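Local structure of putative endonuclease/exonuclease/phosphatase family protein (Bacteroides thetaiotaomicron, 3MPR) at residues A[11-16]-A[48-53]; A[84-89]-A[138-143]. The protein probably acts as a metal-dependent nuclease of the endonuclease/exonuclease/phosphatase family, cleaving phosphodiester bonds in nucleic acids. One frame throughout, in Å; residues are numbered along the deposited sequence.

Interaction 1 (A[11-16]-A[48-53]); sequences SYNLRN and GTQECF
Gly48 opens the pairing of two neighbouring parallel strands: its carbonyl O takes the backbone N of Tyr12 at 2.9 Å. Thr49 sits in register with Tyr12, and its CG2 lies 4.0 Å from CD1 of Leu14, just past the end of the first strand; its hydroxyl turns instead to Ala85. Gln50 is paired with Asn13. Its backbone N makes a weak bond to Tyr12 O, whereas Gln50 O receives the N of Leu14 at 3.1 Å. The side chain, bent at chi2 (83°), folds back along the strand, so that NE2 bonds weakly to Ser11 OG while Asn140 provides its stronger partner; a water joins OE1 to the same serine hydroxyl.

Glu51 is the polar centre of the contact. Glu51 OE2 accepts ND2 of Asn13 over 2.9 Å, a straight bond lying in the amide plane but reaching the oxygen from above the carboxylate plane. OE1 of Glu51 has two donors: the backbone N of Asn16 meets it on the anti side at 2.9 Å, and NH1 of Arg15 completes a salt bridge at 3.3 Å through the syn lone pair. Arg15 is tied more firmly to Asp21, and an Asx turn from Asn13 OD1 to the backbone N of Arg15 (2.8 Å) shapes the chain here. Glu51 binds magnesium in this protein, although no metal is present in this chain, and these bonds fix the rotation of its carboxylate. Cys52 places SG 3.8 Å from Leu14 CD1, and Phe53 sets its ring beside Asn16 CB.

Helix 28-41 packs on Tyr12 and Leu14, and helix 54-63 meets Leu14 and Cys52. His142 of strand 135-142 touches Asn13 and Gln50 on the sheet face opposite Tyr12, and also Glu51.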
loop_
_atom_site.group_PDB
_atom_site.type_symbol
_atom_site.label_atom_id
_atom_site.label_comp_id
_atom_site.label_asym_id
_atom_site.label_seq_id
_atom_site.Cartn_x
_atom_site.Cartn_y
_atom_site.Cartn_z
ATOM N N SER A 11 -2.836 -4.203 -12.316
ATOM C CA SER A 11 -2.104 -4.758 -13.439
ATOM C C SER A 11 -0.689 -4.991 -12.922
ATOM O O SER A 11 -0.085 -4.103 -12.321
ATOM C CB SER A 11 -2.082 -3.765 -14.601
ATOM O OG SER A 11 -1.396 -4.322 -15.724
ATOM N N TYR A 12 -0.159 -6.186 -13.122
ATOM C CA TYR A 12 1.154 -6.503 -12.549
ATOM C C TYR A 12 1.887 -7.477 -13.444
ATOM O O TYR A 12 1.471 -8.631 -13.579
ATOM C CB TYR A 12 0.961 -7.139 -11.179
ATOM C CG TYR A 12 2.151 -7.071 -10.238
ATOM C CD1 TYR A 12 3.349 -6.486 -10.618
ATOM C CD2 TYR A 12 2.057 -7.593 -8.954
ATOM C CE1 TYR A 12 4.430 -6.424 -9.739
ATOM C CE2 TYR A 12 3.136 -7.535 -8.062
ATOM C CZ TYR A 12 4.315 -6.955 -8.462
ATOM O OH TYR A 12 5.376 -6.895 -7.580
ATOM N N ASN A 13 2.977 -7.018 -14.050
ATOM C CA ASN A 13 3.847 -7.904 -14.813
ATOM C C ASN A 13 4.764 -8.650 -13.842
ATOM O O ASN A 13 5.617 -8.044 -13.200
ATOM C CB ASN A 13 4.667 -7.100 -15.819
ATOM C CG ASN A 13 5.602 -7.970 -16.640
ATOM O OD1 ASN A 13 6.102 -8.982 -16.160
ATOM N ND2 ASN A 13 5.830 -7.582 -17.886
ATOM N N LEU A 14 4.580 -9.964 -13.736
ATOM C CA LEU A 14 5.230 -10.753 -12.688
ATOM C C LEU A 14 6.624 -11.242 -13.093
ATOM O O LEU A 14 7.340 -11.838 -12.282
ATOM C CB LEU A 14 4.335 -11.929 -12.269
ATOM C CG LEU A 14 2.916 -11.559 -11.810
ATOM C CD1 LEU A 14 2.283 -12.722 -11.055
ATOM C CD2 LEU A 14 2.920 -10.310 -10.941
ATOM N N ARG A 15 6.992 -10.988 -14.346
ATOM C CA ARG A 15 8.303 -11.365 -14.885
ATOM C C ARG A 15 8.463 -12.881 -15.078
ATOM O O ARG A 15 8.394 -13.667 -14.129
ATOM C CB ARG A 15 9.434 -10.803 -14.020
ATOM C CG ARG A 15 10.836 -11.078 -14.558
ATOM C CD ARG A 15 10.986 -10.512 -15.967
ATOM N NE ARG A 15 12.349 -10.630 -16.487
ATOM C CZ ARG A 15 12.646 -10.519 -17.777
ATOM N NH1 ARG A 15 11.673 -10.302 -18.657
ATOM N NH2 ARG A 15 13.900 -10.634 -18.191
ATOM N N ASN A 16 8.668 -13.292 -16.321
ATOM C CA ASN A 16 8.788 -14.715 -16.606
ATOM C C ASN A 16 9.948 -15.333 -15.822
ATOM O O ASN A 16 10.989 -14.704 -15.624
ATOM C CB ASN A 16 8.959 -14.951 -18.106
ATOM C CG ASN A 16 10.328 -14.559 -18.599
ATOM O OD1 ASN A 16 10.523 -13.471 -19.135
ATOM N ND2 ASN A 16 11.293 -15.446 -18.413
ATOM N N GLY A 48 -4.853 -8.290 -13.668
ATOM C CA GLY A 48 -4.227 -8.834 -14.848
ATOM C C GLY A 48 -2.754 -9.018 -14.563
ATOM O O GLY A 48 -2.118 -8.171 -13.926
ATOM N N THR A 49 -2.220 -10.149 -14.995
ATOM C CA THR A 49 -0.793 -10.415 -14.882
ATOM C C THR A 49 -0.185 -10.605 -16.267
ATOM O O THR A 49 -0.886 -10.948 -17.214
ATOM C CB THR A 49 -0.525 -11.688 -14.067
ATOM O OG1 THR A 49 -1.052 -12.830 -14.764
ATOM C CG2 THR A 49 -1.152 -11.577 -12.674
ATOM N N GLN A 50 1.120 -10.402 -16.385
ATOM C CA GLN A 50 1.798 -10.702 -17.635
ATOM C C GLN A 50 3.058 -11.532 -17.377
ATOM O O GLN A 50 3.615 -11.514 -16.272
ATOM C CB GLN A 50 2.118 -9.426 -18.416
ATOM C CG GLN A 50 0.912 -8.498 -18.627
ATOM C CD GLN A 50 0.632 -7.590 -17.439
ATOM O OE1 GLN A 50 1.551 -7.048 -16.818
ATOM N NE2 GLN A 50 -0.650 -7.401 -17.125
ATOM N N GLU A 51 3.459 -12.277 -18.402
ATOM C CA GLU A 51 4.718 -13.031 -18.449
ATOM C C GLU A 51 4.774 -14.382 -17.748
ATOM O O GLU A 51 5.806 -15.046 -17.791
ATOM C CB GLU A 51 5.910 -12.177 -18.011
ATOM C CG GLU A 51 6.224 -11.048 -18.967
ATOM C CD GLU A 51 7.632 -10.487 -18.805
ATOM O OE1 GLU A 51 8.548 -11.237 -18.384
ATOM O OE2 GLU A 51 7.824 -9.297 -19.135
ATOM N N CYS A 52 3.700 -14.804 -17.100
ATOM C CA CYS A 52 3.768 -16.067 -16.367
ATOM C C CYS A 52 3.715 -17.295 -17.271
ATOM O O CYS A 52 2.831 -17.420 -18.105
ATOM C CB CYS A 52 2.621 -16.170 -15.373
ATOM S SG CYS A 52 2.826 -15.102 -13.936
ATOM N N PHE A 53 4.638 -18.221 -17.061
ATOM C CA PHE A 53 4.490 -19.545 -17.629
ATOM C C PHE A 53 3.506 -20.291 -16.742
ATOM O O PHE A 53 3.215 -19.858 -15.632
ATOM C CB PHE A 53 5.844 -20.259 -17.686
ATOM C CG PHE A 53 6.801 -19.662 -18.670
ATOM C CD1 PHE A 53 6.566 -19.762 -20.028
ATOM C CD2 PHE A 53 7.952 -19.026 -18.238
ATOM C CE1 PHE A 53 7.448 -19.219 -20.941
ATOM C CE2 PHE A 53 8.837 -18.478 -19.146
ATOM C CZ PHE A 53 8.584 -18.575 -20.500
HETATM O O HOH W 1 1.285 -4.513 -15.813
#

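Interaction 2 (A[84-89]-A[138-143]); sequences SAIFYR and FFNLHM
Ile86 and Asn140 form the close part of this contact, the two side chains running antiparallel past one another with CG1 of Ile86 3.6 Å from CB of Asn140. The isoleucine's CD1 reaches further, meeting the phenylalanine ring obliquely at 3.8 Å from Phe138 CD1, and its CG2 is almost as near the same ring carbon. With the side chain cut back to an alanine here, CG1, CG2 and CD1 would all be gone, which is likely to open a gap beside Phe138 CD1 and take away the packing on Asn140 CB.

Next to this apolar patch, Asn140 carries CG anti to its own backbone N (chi1 179°), which sends the amide across to the other segment. Asn140 ND2 makes a weak bond to Ser84 O at 2.9 Å and also serves Thr49 O; OD1 is taken by Thr176 and Gln50, so the buried amide is used at both ends.

At Leu141 and His142 the fit is looser, though still buried rather than open to solvent. Ser84 OG stays 3.6 Å from Leu141 CA and is bonded to Ile121 O, outside the contact. His142 barely joins in; its imidazole instead touches Glu51.

No backbone hydrogen bonds join the segments: they belong to different sheets, and their side chains meet between the two. This is the core of the two-sheet sandwich characteristic of the DNase I-like fold.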
loop_
_atom_site.group_PDB
_atom_site.type_symbol
_atom_site.label_atom_id
_atom_site.label_comp_id
_atom_site.label_asym_id
_atom_site.label_seq_id
_atom_site.Cartn_x
_atom_site.Cartn_y
_atom_site.Cartn_z
ATOM N N SER A 84 -1.352 -14.009 -20.389
ATOM C CA SER A 84 -1.933 -12.770 -19.892
ATOM C C SER A 84 -3.013 -13.153 -18.884
ATOM O O SER A 84 -4.176 -12.764 -19.013
ATOM C CB SER A 84 -2.536 -11.975 -21.049
ATOM O OG SER A 84 -1.511 -11.562 -21.947
ATOM N N ALA A 85 -2.632 -13.935 -17.879
ATOM C CA ALA A 85 -3.626 -14.514 -16.985
ATOM C C ALA A 85 -4.289 -13.474 -16.087
ATOM O O ALA A 85 -3.625 -12.568 -15.591
ATOM C CB ALA A 85 -3.009 -15.613 -16.152
ATOM N N ILE A 86 -5.595 -13.626 -15.874
ATOM C CA ILE A 86 -6.358 -12.758 -14.959
ATOM C C ILE A 86 -6.690 -13.535 -13.686
ATOM O O ILE A 86 -7.241 -14.636 -13.760
ATOM C CB ILE A 86 -7.660 -12.256 -15.631
ATOM C CG1 ILE A 86 -7.329 -11.404 -16.865
ATOM C CG2 ILE A 86 -8.538 -11.464 -14.651
ATOM C CD1 ILE A 86 -8.504 -11.260 -17.862
ATOM N N PHE A 87 -6.315 -12.985 -12.528
ATOM C CA PHE A 87 -6.617 -13.591 -11.237
ATOM C C PHE A 87 -7.788 -12.855 -10.608
ATOM O O PHE A 87 -7.915 -11.641 -10.767
ATOM C CB PHE A 87 -5.401 -13.497 -10.287
ATOM C CG PHE A 87 -4.316 -14.508 -10.567
ATOM C CD1 PHE A 87 -3.433 -14.329 -11.621
ATOM C CD2 PHE A 87 -4.158 -15.609 -9.743
ATOM C CE1 PHE A 87 -2.440 -15.248 -11.873
ATOM C CE2 PHE A 87 -3.159 -16.530 -9.990
ATOM C CZ PHE A 87 -2.298 -16.347 -11.058
ATOM N N TYR A 88 -8.642 -13.573 -9.880
ATOM C CA TYR A 88 -9.785 -12.931 -9.240
ATOM C C TYR A 88 -10.185 -13.691 -7.985
ATOM O O TYR A 88 -9.879 -14.875 -7.849
ATOM C CB TYR A 88 -10.965 -12.832 -10.208
ATOM C CG TYR A 88 -11.498 -14.186 -10.604
ATOM C CD1 TYR A 88 -10.830 -14.964 -11.534
ATOM C CD2 TYR A 88 -12.651 -14.701 -10.022
ATOM C CE1 TYR A 88 -11.303 -16.220 -11.893
ATOM C CE2 TYR A 88 -13.130 -15.952 -10.376
ATOM C CZ TYR A 88 -12.445 -16.701 -11.317
ATOM O OH TYR A 88 -12.888 -17.950 -11.681
ATOM N N ARG A 89 -10.846 -13.002 -7.055
ATOM C CA ARG A 89 -11.324 -13.637 -5.823
ATOM C C ARG A 89 -12.582 -14.424 -6.123
ATOM O O ARG A 89 -13.571 -13.853 -6.570
ATOM C CB ARG A 89 -11.647 -12.588 -4.763
ATOM C CG ARG A 89 -10.424 -11.961 -4.146
ATOM C CD ARG A 89 -10.793 -11.217 -2.889
ATOM N NE ARG A 89 -11.379 -12.102 -1.886
ATOM C CZ ARG A 89 -11.509 -11.770 -0.606
ATOM N NH1 ARG A 89 -11.077 -10.586 -0.190
ATOM N NH2 ARG A 89 -12.056 -12.615 0.257
ATOM N N PHE A 138 -13.381 -7.618 -18.301
ATOM C CA PHE A 138 -12.012 -7.331 -17.864
ATOM C C PHE A 138 -11.064 -7.938 -18.896
ATOM O O PHE A 138 -11.080 -9.149 -19.101
ATOM C CB PHE A 138 -11.781 -7.982 -16.496
ATOM C CG PHE A 138 -10.549 -7.497 -15.776
ATOM C CD1 PHE A 138 -9.288 -7.940 -16.148
ATOM C CD2 PHE A 138 -10.662 -6.657 -14.681
ATOM C CE1 PHE A 138 -8.154 -7.508 -15.471
ATOM C CE2 PHE A 138 -9.528 -6.226 -13.996
ATOM C CZ PHE A 138 -8.279 -6.645 -14.393
ATOM N N PHE A 139 -10.252 -7.099 -19.545
ATOM C CA PHE A 139 -9.298 -7.545 -20.559
ATOM C C PHE A 139 -7.889 -7.365 -20.037
ATOM O O PHE A 139 -7.634 -6.416 -19.306
ATOM C CB PHE A 139 -9.413 -6.669 -21.809
ATOM C CG PHE A 139 -10.701 -6.836 -22.564
ATOM C CD1 PHE A 139 -11.835 -6.148 -22.191
ATOM C CD2 PHE A 139 -10.759 -7.666 -23.674
ATOM C CE1 PHE A 139 -13.021 -6.298 -22.910
ATOM C CE2 PHE A 139 -11.931 -7.814 -24.391
ATOM C CZ PHE A 139 -13.056 -7.131 -24.010
ATOM N N ASN A 140 -6.966 -8.227 -20.463
ATOM C CA ASN A 140 -5.578 -8.132 -20.031
ATOM C C ASN A 140 -4.658 -8.575 -21.166
ATOM O O ASN A 140 -4.949 -9.553 -21.844
ATOM C CB ASN A 140 -5.385 -8.997 -18.786
ATOM C CG ASN A 140 -3.968 -8.987 -18.276
ATOM O OD1 ASN A 140 -3.352 -7.928 -18.130
ATOM N ND2 ASN A 140 -3.438 -10.176 -17.989
ATOM N N LEU A 141 -3.562 -7.853 -21.388
ATOM C CA LEU A 141 -2.686 -8.174 -22.513
ATOM C C LEU A 141 -1.242 -7.757 -22.257
ATOM O O LEU A 141 -0.929 -7.116 -21.256
ATOM C CB LEU A 141 -3.199 -7.519 -23.815
ATOM C CG LEU A 141 -3.350 -5.987 -23.869
ATOM C CD1 LEU A 141 -1.997 -5.276 -23.985
ATOM C CD2 LEU A 141 -4.225 -5.586 -25.041
ATOM N N HIS A 142 -0.378 -8.133 -23.188
ATOM C CA HIS A 142 1.023 -7.754 -23.171
ATOM C C HIS A 142 1.403 -7.501 -24.622
ATOM O O HIS A 142 1.414 -8.426 -25.432
ATOM C CB HIS A 142 1.869 -8.889 -22.583
ATOM C CG HIS A 142 3.315 -8.541 -22.421
ATOM N ND1 HIS A 142 4.209 -9.356 -21.761
ATOM C CD2 HIS A 142 4.022 -7.459 -22.827
ATOM C CE1 HIS A 142 5.406 -8.794 -21.772
ATOM N NE2 HIS A 142 5.321 -7.644 -22.417
HETATM N N MSE A 143 1.675 -6.240 -24.944
HETATM C CA MSE A 143 1.929 -5.791 -26.312
HETATM C C MSE A 143 3.312 -6.212 -26.831
HETATM O O MSE A 143 4.204 -6.548 -26.053
HETATM C CB MSE A 143 1.830 -4.271 -26.370
HETATM C CG MSE A 143 0.458 -3.691 -26.102
HETATM SE SE MSE A 143 -0.693 -4.048 -27.645
HETATM C CE MSE A 143 -1.756 -2.422 -27.608
#

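In the fold
Interaction 1 precedes interaction 2 along the chain, and their centres lie 9 Å apart. Strands 5-13, 46-50 and 86-89 are consecutive in the larger sheet, so interaction 1 builds that sheet from within, while interaction 2 joins it to the second sheet through strand 135-142. The two contacts touch directly: Thr49 OG1 lies 2.7 Å from Ala85 O, a probable hydrogen bond, and Gly48 CA packs 3.4 Å from Asn140 CG. Strands from both sheets end beside the magnesium ligand Glu51, and the side chains of His142 and Glu51 lie about 4 Å apart, consistent with an active site at one end of the sandwich, as in DNase I-like enzymes.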